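PDB 7KWD: alkaline phosphatase from Thermus thermophilus, which probably hydrolyses phosphate monoesters at alkaline pH as a homodimeric metalloenzyme that uses two zinc ions and one magnesium ion. Local coordinates for residues 28-33 and 453-458; 137-142 and 249-254; 206-211 and 224-229. All blocks are in the same frame, centred on the assembly; numbering follows the deposited sequence.

Interaction 1: residues 28-33 and 453-458; sequences LQNQPS and GLVDNT
Asn30 reaches across to the edge of 453-458 with its carboxamide. ND2 donates to Leu454 O at 2.9 Å and nearly straight (171°). The acceptor lies in the amide plane of Asn30, yet the nitrogen stands above the Leu454 carbonyl plane, not on a lone pair. With chi1 at 177° the carboxamide swings opposite the backbone N and reaches the strand; the same ND2 also bonds Leu452 O, so two backbone carbonyls fix the amide's rotation. CG1 of Val455 touches both ND2 of Asn30, at 3.3 Å, and CD of Pro32, at 3.7 Å. Strand 454-456 runs parallel to strand 80-84 and leads into helix 459-468; the N-terminal loop 28-33 is laid across it before the chain enters strand 40-46, close to the second subunit, whose Ala76 packs on Asn30. A water extends the polar seam, bridging Asn30 O, at 2.8 Å, and Asp456 N. Farther along, the side chain of Leu28 runs alongside that of Asp456 in the same direction, with CD1 of Leu28 3.9 Å from CB of Asp456 and also against Thr458 OG1. The carboxylate beside this methyl is firmly held. OD2 of Asp456 receives Thr458 OG1 on its anti lone pair at 2.6 Å and, from above the carboxylate plane, the capping bond of Thr458 N at 3.2 Å, while OD1 forms a salt bridge with Lys107.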
# COMPACT_ATOMS: atom_id res chain seq x y z
N LEU A 28 6.41 16.08 8.53
CA LEU A 28 5.59 17.05 9.24
C LEU A 28 5.92 18.47 8.79
O LEU A 28 5.02 19.30 8.70
CB LEU A 28 5.82 16.88 10.74
CG LEU A 28 4.89 17.65 11.67
CD1 LEU A 28 3.42 17.66 11.28
CD2 LEU A 28 5.12 16.99 13.05
N GLN A 29 7.18 18.74 8.46
CA GLN A 29 7.57 20.06 8.00
C GLN A 29 7.42 20.23 6.50
O GLN A 29 7.80 21.27 5.95
CB GLN A 29 9.00 20.35 8.45
CG GLN A 29 9.20 20.33 9.98
CD GLN A 29 8.36 21.37 10.72
OE1 GLN A 29 7.77 21.10 11.77
NE2 GLN A 29 8.31 22.57 10.18
N ASN A 30 6.86 19.23 5.81
CA ASN A 30 6.56 19.32 4.38
C ASN A 30 5.13 19.83 4.27
O ASN A 30 4.18 19.05 4.42
CB ASN A 30 6.73 17.98 3.68
CG ASN A 30 6.34 18.06 2.22
OD1 ASN A 30 6.54 19.09 1.57
ND2 ASN A 30 5.80 16.99 1.68
N GLN A 31 4.98 21.14 4.08
CA GLN A 31 3.69 21.83 4.17
C GLN A 31 3.46 22.63 2.90
O GLN A 31 3.40 23.87 2.91
CB GLN A 31 3.66 22.73 5.41
CG GLN A 31 3.72 21.91 6.68
CD GLN A 31 3.52 22.69 7.96
OE1 GLN A 31 3.07 23.84 7.97
NE2 GLN A 31 3.84 22.04 9.07
N PRO A 32 3.30 21.94 1.78
CA PRO A 32 3.19 22.64 0.51
C PRO A 32 1.92 23.46 0.43
O PRO A 32 0.86 23.06 0.93
CB PRO A 32 3.19 21.51 -0.53
CG PRO A 32 2.68 20.33 0.23
CD PRO A 32 3.28 20.48 1.61
N SER A 33 2.03 24.59 -0.24
CA SER A 33 0.95 25.55 -0.41
C SER A 33 0.18 25.26 -1.67
O SER A 33 0.74 24.77 -2.66
CB SER A 33 1.53 26.98 -0.51
OG SER A 33 1.99 27.42 0.76
N GLY A 453 4.20 15.48 -2.52
CA GLY A 453 5.01 14.52 -1.84
C GLY A 453 4.29 13.89 -0.67
O GLY A 453 3.05 13.71 -0.67
N LEU A 454 5.08 13.51 0.34
CA LEU A 454 4.60 12.83 1.54
C LEU A 454 4.41 13.90 2.60
O LEU A 454 5.38 14.51 3.03
CB LEU A 454 5.56 11.77 2.04
CG LEU A 454 5.21 11.20 3.42
CD1 LEU A 454 3.91 10.39 3.38
CD2 LEU A 454 6.31 10.33 3.94
N VAL A 455 3.15 14.13 3.00
CA VAL A 455 2.82 15.12 4.01
C VAL A 455 2.16 14.43 5.17
O VAL A 455 1.81 13.25 5.10
CB VAL A 455 1.91 16.24 3.48
CG1 VAL A 455 2.53 16.93 2.28
CG2 VAL A 455 0.52 15.72 3.17
N ASP A 456 1.97 15.17 6.24
CA ASP A 456 1.26 14.63 7.40
C ASP A 456 -0.23 14.82 7.20
O ASP A 456 -0.66 15.75 6.54
CB ASP A 456 1.73 15.30 8.68
CG ASP A 456 1.22 14.60 9.91
OD1 ASP A 456 1.63 13.44 10.13
OD2 ASP A 456 0.39 15.20 10.63
N ASN A 457 -1.03 13.91 7.80
CA ASN A 457 -2.46 14.07 7.59
C ASN A 457 -2.95 15.42 8.12
O ASN A 457 -3.92 15.98 7.58
CB ASN A 457 -3.23 12.87 8.17
CG ASN A 457 -2.99 12.61 9.66
OD1 ASN A 457 -2.23 13.28 10.36
ND2 ASN A 457 -3.68 11.59 10.15
N THR A 458 -2.25 16.00 9.10
CA THR A 458 -2.68 17.31 9.59
C THR A 458 -2.55 18.38 8.52
O THR A 458 -3.12 19.46 8.66
CB THR A 458 -1.86 17.76 10.80
OG1 THR A 458 -0.45 17.67 10.53
CG2 THR A 458 -2.22 16.89 12.01
O HOH W 1 2.72 18.10 6.67

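Interaction 2: residues 137-142 and 249-254; sequences GLVTTT and EMVQAA
The flat group in this contact is the Thr140 peptide, and CE of Met250 approaches Thr140 O obliquely from one side of its plane, beyond the oxygen, at 3.3 Å. SD of Met250 is on that same side; the CB of Thr140 projects from the opposite face. At their edges, peptides earlier in the strand bond to neighbouring strands, Leu138 to Val176 and Leu178, and Val139 to Gln268. One side of the strand is turned to helix 249-254. Met250 leaves the helix with CG beside its backbone N (chi1 -74°) and bends at chi3 (-82°), which carries CE past Val139 to Thr140 O. Val139 supplies the apolar centre, its two methyls shared among Met250, Val251 and, a turn on, Ala254. CG1 packs on CB of Met250 at 3.6 Å and on CG2 of Val251 at 4.1 Å, while CG2 of Val139 meets CB of Ala254 at 3.7 Å. The Val139 and Met250 side chains run antiparallel past one another, and Val251 lies nearly perpendicular to Val139. CB of Thr140 points away from the helix. Its OG1 closes an ST turn by accepting from Thr142 N (2.9 Å) and also bonds Glu270, a magnesium ligand, so Thr140 is a second-shell residue that probably helps position the carboxylate. Strand 137-140 and the helix run antiparallel, at 167°, with their axes 8.6 Å apart, as expected where a helix covers a sheet in an alpha/beta fold. The strand sits between parallel strands 176-178 and 265-271, and Val251 also packs on Val296, Leu299 and Leu300 of helix 283-306 and on Val269 of strand 265-271.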
# COMPACT_ATOMS: atom_id res chain seq x y z
N GLY A 137 -22.53 20.74 4.20
CA GLY A 137 -23.20 19.47 3.91
C GLY A 137 -22.34 18.30 4.33
O GLY A 137 -21.13 18.33 4.19
N LEU A 138 -22.99 17.27 4.89
CA LEU A 138 -22.35 16.00 5.22
C LEU A 138 -23.12 14.87 4.53
O LEU A 138 -24.32 14.69 4.75
CB LEU A 138 -22.31 15.78 6.73
CG LEU A 138 -21.61 16.86 7.56
CD1 LEU A 138 -21.82 16.68 9.06
CD2 LEU A 138 -20.12 16.85 7.25
N VAL A 139 -22.43 14.11 3.70
CA VAL A 139 -23.06 13.04 2.94
C VAL A 139 -22.22 11.81 3.11
O VAL A 139 -21.01 11.83 2.82
CB VAL A 139 -23.18 13.40 1.44
CG1 VAL A 139 -23.84 12.23 0.69
CG2 VAL A 139 -24.01 14.65 1.27
N THR A 140 -22.84 10.71 3.55
CA THR A 140 -22.03 9.52 3.76
C THR A 140 -22.85 8.24 3.65
O THR A 140 -24.07 8.27 3.72
CB THR A 140 -21.38 9.56 5.15
OG1 THR A 140 -20.69 8.34 5.41
CG2 THR A 140 -22.45 9.75 6.22
N THR A 141 -22.15 7.13 3.44
CA THR A 141 -22.76 5.81 3.47
C THR A 141 -22.71 5.18 4.86
O THR A 141 -23.32 4.12 5.06
CB THR A 141 -22.09 4.86 2.47
OG1 THR A 141 -20.68 4.81 2.73
CG2 THR A 141 -22.33 5.31 1.04
N THR A 142 -22.00 5.78 5.82
CA THR A 142 -22.13 5.35 7.19
C THR A 142 -23.36 6.00 7.82
O THR A 142 -24.05 6.83 7.19
CB THR A 142 -20.88 5.71 8.01
OG1 THR A 142 -20.78 7.14 8.11
CG2 THR A 142 -19.60 5.16 7.36
N GLU A 249 -26.65 9.13 -5.59
CA GLU A 249 -27.99 9.72 -5.44
C GLU A 249 -28.02 10.73 -4.30
O GLU A 249 -28.73 11.74 -4.38
CB GLU A 249 -29.03 8.62 -5.19
CG GLU A 249 -29.46 7.89 -6.48
CD GLU A 249 -30.30 6.62 -6.26
OE1 GLU A 249 -30.11 5.89 -5.26
OE2 GLU A 249 -31.14 6.35 -7.13
N MET A 250 -27.30 10.45 -3.23
CA MET A 250 -27.26 11.38 -2.11
C MET A 250 -26.50 12.65 -2.49
O MET A 250 -26.97 13.76 -2.22
CB MET A 250 -26.63 10.70 -0.89
CG MET A 250 -27.58 9.68 -0.23
SD MET A 250 -27.03 9.04 1.36
CE MET A 250 -25.95 7.80 1.03
N VAL A 251 -25.34 12.52 -3.16
CA VAL A 251 -24.63 13.72 -3.61
C VAL A 251 -25.49 14.54 -4.59
O VAL A 251 -25.52 15.77 -4.52
CB VAL A 251 -23.28 13.33 -4.22
CG1 VAL A 251 -22.62 14.54 -4.81
CG2 VAL A 251 -22.35 12.71 -3.14
N GLN A 252 -26.18 13.87 -5.53
CA GLN A 252 -27.01 14.61 -6.49
C GLN A 252 -28.02 15.51 -5.79
O GLN A 252 -28.32 16.60 -6.28
CB GLN A 252 -27.74 13.66 -7.43
CG GLN A 252 -26.83 12.89 -8.35
CD GLN A 252 -27.56 11.90 -9.24
OE1 GLN A 252 -28.15 10.90 -8.77
NE2 GLN A 252 -27.47 12.12 -10.56
N ALA A 253 -28.52 15.08 -4.62
CA ALA A 253 -29.45 15.91 -3.87
C ALA A 253 -28.74 17.02 -3.12
O ALA A 253 -29.28 18.13 -2.99
CB ALA A 253 -30.26 15.05 -2.89
N ALA A 254 -27.54 16.76 -2.61
CA ALA A 254 -26.90 17.75 -1.76
C ALA A 254 -26.25 18.86 -2.56
O ALA A 254 -26.30 20.03 -2.18
CB ALA A 254 -25.85 17.08 -0.87

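Interaction 3: residues 206-211 and 224-229; sequences GVVRTP and GVFADG
Val208 and Gly224 form the parallel bridge of a beta-alpha-beta unit, in which strand 206-208 passes through helix 211-216 to strand 222-225. This is the tight part of the contact. Val225 N donates to Val208 O at 3.1 Å, and Gly224 CA makes a CA-H...O contact with the same oxygen. A chi1 of -76° in Val208, with CG1 beside the backbone N, leaves CG2 between N and the carbonyl carbon; there it presses to 3.5 Å from Gly224 CA, closer than usual van der Waals contact; the glycine has no side chain to keep the methyl off. The ring of Phe226 fills in beyond, its CZ 4.1 Å from that methyl, and Leu214 of the connecting helix packs against both side chains. Arg209 belongs to the looser, solvent side. Besides a CA-H...O contact of its CA to Val225 O, its backbone C lies 3.6 Å from Phe226 CD1 and its CB brushes Val225 O. Its extended chain leads away, laying one guanidinium face over CG1 of Val207, offset toward the rim, and making a cation-pi contact with Tyr197. Thr210 likewise turns away, its OG1 capping helix 211-216 at Glu213 N. Thr210 O nevertheless sits near the ring plane of Phe226, at the edge, 3.6 Å from CE1.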
# COMPACT_ATOMS: atom_id res chain seq x y z
N GLY A 206 -36.46 19.56 5.55
CA GLY A 206 -37.18 18.48 4.92
C GLY A 206 -36.57 17.17 5.36
O GLY A 206 -35.34 17.01 5.32
N VAL A 207 -37.41 16.25 5.81
CA VAL A 207 -36.97 14.96 6.32
C VAL A 207 -37.33 13.92 5.28
O VAL A 207 -38.51 13.81 4.90
CB VAL A 207 -37.61 14.64 7.67
CG1 VAL A 207 -37.11 13.32 8.18
CG2 VAL A 207 -37.30 15.73 8.67
N VAL A 208 -36.34 13.16 4.84
CA VAL A 208 -36.53 12.15 3.81
C VAL A 208 -35.93 10.85 4.31
O VAL A 208 -34.92 10.84 5.01
CB VAL A 208 -35.90 12.54 2.45
CG1 VAL A 208 -36.78 13.60 1.74
CG2 VAL A 208 -34.46 13.01 2.65
N ARG A 209 -36.53 9.75 3.92
CA ARG A 209 -36.14 8.46 4.48
C ARG A 209 -36.01 7.39 3.42
O ARG A 209 -35.62 6.26 3.76
CB ARG A 209 -37.18 7.99 5.52
CG ARG A 209 -37.44 8.95 6.69
CD ARG A 209 -38.45 8.30 7.65
NE ARG A 209 -38.59 8.98 8.93
CZ ARG A 209 -39.24 10.12 9.11
NH1 ARG A 209 -39.80 10.78 8.08
NH2 ARG A 209 -39.33 10.61 10.35
N THR A 210 -36.31 7.69 2.16
CA THR A 210 -36.15 6.76 1.07
C THR A 210 -35.53 7.46 -0.13
O THR A 210 -35.57 8.69 -0.22
CB THR A 210 -37.48 6.18 0.59
OG1 THR A 210 -38.25 7.23 -0.03
CG2 THR A 210 -38.26 5.65 1.76
N PRO A 211 -35.01 6.69 -1.08
CA PRO A 211 -34.52 7.31 -2.32
C PRO A 211 -35.57 8.13 -3.02
O PRO A 211 -35.28 9.23 -3.54
CB PRO A 211 -34.10 6.09 -3.16
CG PRO A 211 -33.91 4.98 -2.19
CD PRO A 211 -34.79 5.25 -1.01
N GLY A 224 -31.66 13.49 5.61
CA GLY A 224 -32.02 12.23 5.00
C GLY A 224 -31.32 11.07 5.68
O GLY A 224 -30.09 11.03 5.76
N VAL A 225 -32.11 10.13 6.19
CA VAL A 225 -31.64 8.99 6.98
C VAL A 225 -32.31 7.77 6.37
O VAL A 225 -33.54 7.67 6.38
CB VAL A 225 -32.00 9.15 8.47
CG1 VAL A 225 -31.46 8.04 9.29
CG2 VAL A 225 -31.43 10.45 9.05
N PHE A 226 -31.50 6.85 5.83
CA PHE A 226 -32.01 5.86 4.90
C PHE A 226 -31.89 4.41 5.35
O PHE A 226 -32.34 3.52 4.62
CB PHE A 226 -31.28 6.03 3.56
CG PHE A 226 -31.42 7.41 3.01
CD1 PHE A 226 -32.58 7.80 2.36
CD2 PHE A 226 -30.41 8.33 3.18
CE1 PHE A 226 -32.71 9.11 1.86
CE2 PHE A 226 -30.51 9.61 2.71
CZ PHE A 226 -31.66 10.02 2.04
N ALA A 227 -31.32 4.16 6.52
CA ALA A 227 -31.21 2.82 7.08
C ALA A 227 -31.16 2.93 8.60
O ALA A 227 -30.89 4.01 9.16
CB ALA A 227 -29.96 2.08 6.55
N ASP A 228 -31.40 1.80 9.27
CA ASP A 228 -31.36 1.81 10.73
C ASP A 228 -29.96 2.16 11.20
O ASP A 228 -29.79 3.01 12.09
CB ASP A 228 -31.75 0.46 11.33
CG ASP A 228 -31.94 0.56 12.84
OD1 ASP A 228 -32.92 1.21 13.26
OD2 ASP A 228 -31.08 0.05 13.59
N GLY A 229 -28.94 1.47 10.64
CA GLY A 229 -27.53 1.75 10.87
C GLY A 229 -26.86 2.30 9.63
O GLY A 229 -27.40 3.20 8.97

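How the interactions relate
Interactions 2 and 3 share one flank of the alpha/beta core, their centres about 11 Å apart, and meet where Met250 SD lies 3.8 Å from Phe226 CE2. Strand 176-178 ties them further, pairing with both 135-140 and 222-225. Interaction 1 lies on the other side of the chain, its centre about 38 Å from that of interaction 3. Chemistry follows place: the wholly buried interaction 2 is apolar helix-on-sheet packing beside the magnesium site; interaction 3 is backbone strand pairing with one exposed arginine flank; the partly buried interaction 1, near the second subunit, relies on an amide and a water, with leucine, valine and proline packing.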